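Local coordinates for protein HTH-type transcriptional regulator cbl (Escherichia coli K12, PDB 2FYI) that acts as a LysR-family transcription regulator that may serve as an accessory regulator within the cys regulon, the chain here being its cofactor-binding domain, at residues L16-T21 and A64-A69; Q78-P83 and L195-L200; S103-E108 and L180-L185. All coordinates share one frame; numbering follows the deposited sequence. Where two conformers were deposited one is given.

Interaction 1 of 3, residues L16-T21 and A64-A69; sequences LTIATT and ADIGIA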
# COMPACT_ATOMS: atom_id res chain seq x y z
N LEU A 16 -4.40 -22.51 2.72
CA LEU A 16 -3.65 -21.79 3.73
C LEU A 16 -3.89 -20.31 3.55
O LEU A 16 -3.56 -19.76 2.51
CB LEU A 16 -2.16 -22.08 3.58
CG LEU A 16 -1.25 -21.25 4.47
CD1 LEU A 16 -1.50 -21.58 5.92
CD2 LEU A 16 0.17 -21.53 4.12
N THR A 17 -4.45 -19.65 4.55
CA THR A 17 -4.65 -18.22 4.44
C THR A 17 -3.62 -17.45 5.30
O THR A 17 -3.55 -17.64 6.51
CB THR A 17 -6.09 -17.81 4.81
OG1 THR A 17 -6.99 -18.39 3.87
CG2 THR A 17 -6.25 -16.30 4.73
N ILE A 18 -2.84 -16.59 4.66
CA ILE A 18 -1.86 -15.77 5.36
C ILE A 18 -2.27 -14.32 5.28
O ILE A 18 -2.61 -13.83 4.21
CB ILE A 18 -0.50 -15.90 4.72
CG1 ILE A 18 0.06 -17.28 5.06
CG2 ILE A 18 0.43 -14.74 5.15
CD1 ILE A 18 1.13 -17.75 4.09
N ALA A 19 -2.24 -13.63 6.42
CA ALA A 19 -2.55 -12.22 6.45
C ALA A 19 -1.27 -11.47 6.74
O ALA A 19 -0.49 -11.85 7.63
CB ALA A 19 -3.61 -11.93 7.48
N THR A 20 -1.03 -10.42 5.98
CA THR A 20 0.23 -9.73 6.10
C THR A 20 0.21 -8.27 5.65
O THR A 20 -0.77 -7.77 5.12
CB THR A 20 1.29 -10.50 5.34
OG1 THR A 20 2.56 -10.05 5.79
CG2 THR A 20 1.15 -10.30 3.85
N THR A 21 1.33 -7.59 5.86
CA THR A 21 1.51 -6.18 5.45
C THR A 21 2.21 -6.05 4.11
O THR A 21 2.81 -7.00 3.62
CB THR A 21 2.40 -5.44 6.47
OG1 THR A 21 3.67 -6.13 6.61
CG2 THR A 21 1.71 -5.40 7.80
N ALA A 64 -7.84 -15.97 9.16
CA ALA A 64 -6.51 -16.24 8.64
C ALA A 64 -5.85 -17.26 9.52
O ALA A 64 -6.09 -17.30 10.71
CB ALA A 64 -5.70 -14.98 8.59
N ASP A 65 -4.99 -18.08 8.94
CA ASP A 65 -4.24 -19.07 9.66
C ASP A 65 -2.97 -18.48 10.31
O ASP A 65 -2.73 -18.69 11.49
CB ASP A 65 -3.93 -20.25 8.72
CG ASP A 65 -5.21 -20.79 7.97
OD1 ASP A 65 -6.24 -21.08 8.64
OD2 ASP A 65 -5.18 -20.98 6.72
N ILE A 66 -2.18 -17.72 9.55
CA ILE A 66 -0.94 -17.11 10.04
C ILE A 66 -0.95 -15.60 9.81
O ILE A 66 -1.36 -15.14 8.74
CB ILE A 66 0.28 -17.67 9.27
CG1 ILE A 66 0.29 -19.18 9.35
CG2 ILE A 66 1.56 -17.16 9.85
CD1 ILE A 66 1.15 -19.79 8.34
N GLY A 67 -0.50 -14.83 10.80
CA GLY A 67 -0.40 -13.38 10.66
C GLY A 67 1.06 -12.99 10.65
O GLY A 67 1.86 -13.52 11.43
N ILE A 68 1.44 -12.08 9.75
CA ILE A 68 2.83 -11.64 9.67
C ILE A 68 2.94 -10.13 9.61
O ILE A 68 2.46 -9.50 8.65
CB ILE A 68 3.55 -12.22 8.45
CG1 ILE A 68 3.59 -13.76 8.55
CG2 ILE A 68 4.93 -11.65 8.34
CD1 ILE A 68 3.48 -14.48 7.21
N ALA A 69 3.57 -9.56 10.63
CA ALA A 69 3.71 -8.10 10.73
C ALA A 69 4.80 -7.74 11.72
O ALA A 69 5.30 -8.61 12.46
CB ALA A 69 2.41 -7.48 11.15
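Two parallel strands of the first lobe's central sheet meet here, in the periplasmic-binding-protein-like fold of LysR cofactor-binding domains; Ile18 lies beside Ile66 and Ala19 beside Gly67. Strand 14-20 sits between strands 43-49 and 66-69, so the beta-alpha-beta crossover through helix 52-61 steps over it. The ladder alternates: Ala19 N gives a nearly straight bond to Ile66 O (2.9 Å), and Ala19 O takes the N-H of Ile68 (2.9 Å). At the entry to strand 66-69, Thr17 O receives Asp65 N at 2.9 Å and, more weakly, Ile66 N. Asp65 also meets Thr17 through its side chain, so this residue's N-H and C=O are both bonded to Asp65. With CG turned beside its own backbone N (chi1 -51°), the carboxylate reaches back and OD2 accepts Thr17 N at 2.6 Å, on the anti side and 29° out of the carboxylate plane. A leucine here would probably leave Thr17 N without this acceptor and free the start of strand 66-69 to shift. On the face bearing Ile18, Ile66 and Ile68, the CG2 branch of Ile18 meets Ile68 CD1 at 3.7 Å, the two side chains running obliquely across each other, and Leu16 CD1 touches Ile66 CD1. Phe208 of helix 203-212 packs on Ile18 and Ile66. The reverse face carries Ala19, whose CB rests on Ala64 CB (3.9 Å) beneath Leu58 of helix 52-61. Where the strands end, Thr20 OG1 donates to Ile68 O at 2.9 Å, tilted from the carbonyl plane.

Interaction 2 of 3, residues Q78-P83 and L195-L200; sequences QLVAFP and LKRGQL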
# COMPACT_ATOMS: atom_id res chain seq x y z
N GLN A 78 -4.36 -12.77 22.99
CA GLN A 78 -5.00 -13.89 22.30
C GLN A 78 -4.18 -14.48 21.18
O GLN A 78 -4.61 -15.39 20.50
CB GLN A 78 -6.33 -13.49 21.73
CG GLN A 78 -7.41 -13.41 22.72
CD GLN A 78 -8.63 -12.77 22.10
OE1 GLN A 78 -8.56 -12.20 20.97
NE2 GLN A 78 -9.76 -12.86 22.81
N LEU A 79 -2.99 -13.94 20.96
CA LEU A 79 -2.14 -14.54 19.96
C LEU A 79 -0.84 -15.03 20.57
O LEU A 79 -0.55 -14.75 21.73
CB LEU A 79 -1.86 -13.55 18.82
CG LEU A 79 -3.09 -12.92 18.17
CD1 LEU A 79 -2.61 -11.93 17.16
CD2 LEU A 79 -4.02 -13.96 17.54
N VAL A 80 -0.09 -15.78 19.79
CA VAL A 80 1.23 -16.26 20.17
C VAL A 80 2.15 -15.93 18.99
O VAL A 80 1.83 -16.31 17.85
CB VAL A 80 1.22 -17.79 20.32
CG1 VAL A 80 2.60 -18.31 20.64
CG2 VAL A 80 0.23 -18.22 21.38
N ALA A 81 3.26 -15.25 19.23
CA ALA A 81 4.07 -14.79 18.12
C ALA A 81 5.50 -15.27 18.21
O ALA A 81 6.08 -15.32 19.29
CB ALA A 81 4.03 -13.29 18.04
N PHE A 82 6.07 -15.62 17.06
CA PHE A 82 7.46 -16.04 17.00
C PHE A 82 8.20 -15.08 16.10
O PHE A 82 7.65 -14.61 15.09
CB PHE A 82 7.57 -17.43 16.41
CG PHE A 82 6.68 -18.44 17.06
CD1 PHE A 82 5.35 -18.57 16.69
CD2 PHE A 82 7.18 -19.30 18.03
CE1 PHE A 82 4.52 -19.55 17.30
CE2 PHE A 82 6.35 -20.28 18.63
CZ PHE A 82 5.03 -20.39 18.26
N PRO A 83 9.46 -14.79 16.46
CA PRO A 83 10.35 -13.90 15.70
C PRO A 83 10.79 -14.52 14.39
O PRO A 83 11.26 -15.65 14.36
CB PRO A 83 11.53 -13.68 16.66
CG PRO A 83 11.45 -14.79 17.64
CD PRO A 83 10.07 -15.34 17.69
N LEU A 195 0.09 -16.91 15.50
CA LEU A 195 -1.02 -17.85 15.34
C LEU A 195 -1.99 -17.57 16.46
O LEU A 195 -1.59 -17.02 17.51
CB LEU A 195 -0.55 -19.30 15.48
CG LEU A 195 0.55 -19.74 14.54
CD1 LEU A 195 1.23 -21.00 14.99
CD2 LEU A 195 -0.09 -19.91 13.19
N LYS A 196 -3.25 -17.97 16.27
CA LYS A 196 -4.22 -17.91 17.36
C LYS A 196 -3.84 -18.88 18.48
O LYS A 196 -3.53 -20.05 18.23
CB LYS A 196 -5.60 -18.24 16.83
CG LYS A 196 -6.72 -18.15 17.82
CD LYS A 196 -7.98 -18.45 17.04
CE LYS A 196 -9.11 -18.95 17.90
NZ LYS A 196 -9.76 -17.79 18.52
N ARG A 197 -3.86 -18.38 19.70
CA ARG A 197 -3.46 -19.21 20.84
C ARG A 197 -4.46 -20.32 21.14
O ARG A 197 -5.66 -20.12 21.00
CB ARG A 197 -3.28 -18.33 22.06
CG ARG A 197 -2.90 -19.03 23.30
CD ARG A 197 -2.83 -17.99 24.37
NE ARG A 197 -1.67 -17.14 24.17
CZ ARG A 197 -0.43 -17.49 24.54
NH1 ARG A 197 -0.24 -18.69 25.13
NH2 ARG A 197 0.59 -16.66 24.35
N GLY A 198 -3.97 -21.48 21.54
CA GLY A 198 -4.82 -22.65 21.76
C GLY A 198 -5.52 -23.19 20.51
O GLY A 198 -6.37 -24.06 20.60
N GLN A 199 -5.16 -22.71 19.33
CA GLN A 199 -5.83 -23.18 18.13
C GLN A 199 -5.14 -24.43 17.52
O GLN A 199 -3.91 -24.44 17.37
CB GLN A 199 -5.89 -22.04 17.11
CG GLN A 199 -6.81 -22.28 15.93
CD GLN A 199 -8.21 -22.71 16.36
OE1 GLN A 199 -8.70 -22.30 17.44
NE2 GLN A 199 -8.86 -23.53 15.54
N LEU A 200 -5.91 -25.47 17.20
CA LEU A 200 -5.42 -26.59 16.38
C LEU A 200 -5.23 -26.18 14.91
O LEU A 200 -5.96 -25.32 14.40
CB LEU A 200 -6.42 -27.74 16.46
CG LEU A 200 -6.70 -28.45 17.79
CD1 LEU A 200 -7.53 -29.72 17.56
CD2 LEU A 200 -5.40 -28.80 18.51
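The guanidinium of Arg197 lies with one face against Val80, whose CG2 methyl stands over the centre of the group, 3.3 Å from CZ, while Leu79 O comes to its edge near the plane. The second flat group, the Phe82 ring, meets Leu195 obliquely, CE1 to CD1 at 4.3 Å. These contacts decorate an antiparallel strand pair in the periplasmic-binding-protein-like fold: strand 79-94, which runs from one lobe into the other, against the end of strand 189-196. Val80 and Leu195 form a hydrogen-bonded pair, with Val80 N to Leu195 O and Leu195 N to Val80 O both at 3.0 Å; Leu79 and Lys196 follow as a non-hydrogen-bonded pair. Beyond the ladder the backbone adds one more bond, Arg197 N to Gln78 O at 3.2 Å. The chain then reverses through a type II turn from Lys196 to Gln199, with Gly198 in its third position at positive phi.

Arg197 leaves the backbone extended and bends at chi3 (-71°), which lays its flat end across the Val80 side chain at about a right angle. With Val80 CG1 anti to the backbone N (chi1 177°), CG2 lies beside that N and is the methyl turned to the arginine. Leu195 and Phe82 pack further inward on Leu209 of helix 203-212, whereas Lys196 points away and its NZ is bonded to Gln60 O. Leu79 packs on Ala56 and Leu59 of helix 52-61, and its CD2 approaches Lys196 CA at 4.0 Å. The remaining polar touch is weak: Arg197 NH2 to Leu79 O, 3.4 Å.

Interaction 3 of 3, residues S103-E108 and L180-L185; sequences SPLTLE and LDTRHL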
# COMPACT_ATOMS: atom_id res chain seq x y z
N SER A 103 28.85 14.12 6.63
CA SER A 103 29.43 12.96 7.22
C SER A 103 30.01 12.89 8.62
O SER A 103 30.96 13.58 8.94
CB SER A 103 30.37 12.27 6.24
OG SER A 103 29.63 11.30 5.53
N PRO A 104 29.22 12.30 9.50
CA PRO A 104 28.71 11.12 10.07
C PRO A 104 27.28 11.65 9.95
O PRO A 104 27.03 12.85 9.96
CB PRO A 104 29.22 11.14 11.51
CG PRO A 104 30.06 12.31 11.63
CD PRO A 104 29.47 13.24 10.59
N LEU A 105 26.33 10.78 9.77
CA LEU A 105 24.98 11.21 9.60
C LEU A 105 24.45 11.18 11.03
O LEU A 105 24.63 10.18 11.70
CB LEU A 105 24.34 10.10 8.80
CG LEU A 105 23.15 10.35 7.92
CD1 LEU A 105 23.44 11.49 7.01
CD2 LEU A 105 23.02 9.08 7.17
N THR A 106 23.87 12.26 11.53
CA THR A 106 23.36 12.23 12.92
C THR A 106 21.86 12.46 12.91
O THR A 106 21.29 12.85 11.85
CB THR A 106 23.98 13.34 13.76
OG1 THR A 106 23.52 14.60 13.26
CG2 THR A 106 25.51 13.29 13.71
N LEU A 107 21.21 12.22 14.04
CA LEU A 107 19.75 12.40 14.12
C LEU A 107 19.40 13.84 13.88
O LEU A 107 18.53 14.16 13.07
CB LEU A 107 19.22 11.97 15.47
CG LEU A 107 18.97 10.47 15.55
CD1 LEU A 107 18.75 9.96 16.99
CD2 LEU A 107 17.80 10.14 14.69
N GLU A 108 20.13 14.70 14.58
CA GLU A 108 20.05 16.14 14.48
C GLU A 108 20.16 16.67 13.03
O GLU A 108 19.44 17.60 12.66
CB GLU A 108 21.15 16.71 15.38
CG GLU A 108 21.23 16.04 16.80
CD GLU A 108 21.93 14.66 16.87
OE1 GLU A 108 22.10 13.98 15.84
OE2 GLU A 108 22.31 14.23 17.98
N LEU A 180 21.34 5.45 2.41
CA LEU A 180 22.43 5.71 3.35
C LEU A 180 22.17 4.92 4.64
O LEU A 180 21.02 4.82 5.12
CB LEU A 180 22.54 7.20 3.64
CG LEU A 180 22.68 8.16 2.44
CD1 LEU A 180 22.83 9.63 2.80
CD2 LEU A 180 23.83 7.69 1.61
N ASP A 181 23.23 4.33 5.19
CA ASP A 181 23.12 3.39 6.29
C ASP A 181 22.88 4.14 7.60
O ASP A 181 23.70 4.97 7.99
CB ASP A 181 24.42 2.57 6.38
CG ASP A 181 24.50 1.66 7.62
OD1 ASP A 181 23.89 2.00 8.66
OD2 ASP A 181 25.18 0.61 7.58
N THR A 182 21.77 3.87 8.27
CA THR A 182 21.48 4.52 9.55
C THR A 182 21.20 3.55 10.69
O THR A 182 20.46 3.88 11.60
CB THR A 182 20.29 5.50 9.44
OG1 THR A 182 19.10 4.78 9.07
CG2 THR A 182 20.56 6.57 8.42
N ARG A 183 21.79 2.36 10.65
CA ARG A 183 21.58 1.40 11.73
C ARG A 183 22.09 1.93 13.06
O ARG A 183 21.57 1.58 14.12
CB ARG A 183 22.30 0.10 11.43
CG ARG A 183 21.68 -0.69 10.34
CD ARG A 183 22.67 -1.76 9.81
NE ARG A 183 22.18 -2.39 8.57
CZ ARG A 183 22.07 -1.75 7.40
NH1 ARG A 183 22.40 -0.45 7.30
NH2 ARG A 183 21.60 -2.39 6.33
N HIS A 184 23.11 2.77 13.03
CA HIS A 184 23.66 3.25 14.25
C HIS A 184 22.78 4.32 14.88
O HIS A 184 23.10 4.85 15.91
CB HIS A 184 25.08 3.76 14.03
CG HIS A 184 25.17 4.89 13.06
ND1 HIS A 184 24.81 4.78 11.73
CD2 HIS A 184 25.58 6.17 13.22
CE1 HIS A 184 24.98 5.94 11.13
NE2 HIS A 184 25.43 6.81 12.01
N LEU A 185 21.66 4.64 14.27
CA LEU A 185 20.87 5.78 14.73
C LEU A 185 19.51 5.37 15.20
O LEU A 185 18.92 6.05 16.01
CB LEU A 185 20.68 6.80 13.61
CG LEU A 185 21.95 7.40 13.02
CD1 LEU A 185 21.51 8.47 12.04
CD2 LEU A 185 22.81 7.95 14.10
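Apolar packing dominates where Leu105, in the loop before helix 107-110, meets Leu180 and Thr182, in the second lobe of the periplasmic-binding-protein-like fold. The CB of Leu105 points toward segment 180-185; CG is then anti to the backbone N (chi1 -154°), and the CD2 methyl does the touching: Thr182 CG2 lies 3.7 Å away and Leu180 CB 4.0 Å. The leucines cross at about a right angle, and the threonine is met obliquely. Leu91 of strand 79-94 packs on both Leu105 and Thr182, joining the loop to the sheet. Leu185 makes a second patch, against the backbone of Leu105 and Thr106. Its CD1 sits 3.6 Å from Leu105 O and also reaches the Thr106 backbone, while Leu107 CD1 comes to Leu185 O at 4.0 Å. Leu107 is buried further by Ala131 and Phe132 of helix 125-134.

Polar contacts across the pair are sparse. The one hydrogen bond, His184 NE2 to Leu105 O, is long and weak, and the carbonyl approaches the imidazole obliquely. Thr106 holds the N-cap position of the helix, and its OG1 is bonded to Ser109 OG.

Local bonds shape segment 180-185. Asp181 forms an Asx turn, OD1 accepting Arg183 N at 2.9 Å nearly along its C-O axis. Its other oxygen, OD2, makes a salt bridge with Arg183 NH1 at 3.0 Å, and NH2 of that guanidinium pairs with Glu166, so the arginine spans two carboxylates. Leu185 N returns to Thr182 O, closing the bend that brings His184 and Leu185 toward the loop. Within that bend, Leu185 CG stands over the centre of one face of the His184 ring, 3.7 Å above its plane.

In the fold
From the N terminus, strand 14-20 comes first, and interaction 1 closes its loop when strand 66-69 lies down beside it, after two helices, strand 43-49 and helix 52-61. Interaction 2 opens afterwards, on strand 79-94, and closes more than a hundred residues later at 195-200. Within that long excursion the chain builds the second lobe, and interaction 3 both opens and closes there, joining the loop before helix 107-110 to the one after strand 177-180. Interactions 1 and 2 touch in the first lobe, where Leu195 packs against Asp65 and Ile66; interaction 3 lies beyond the chain's centre, its nearest atoms about 18 Å from either.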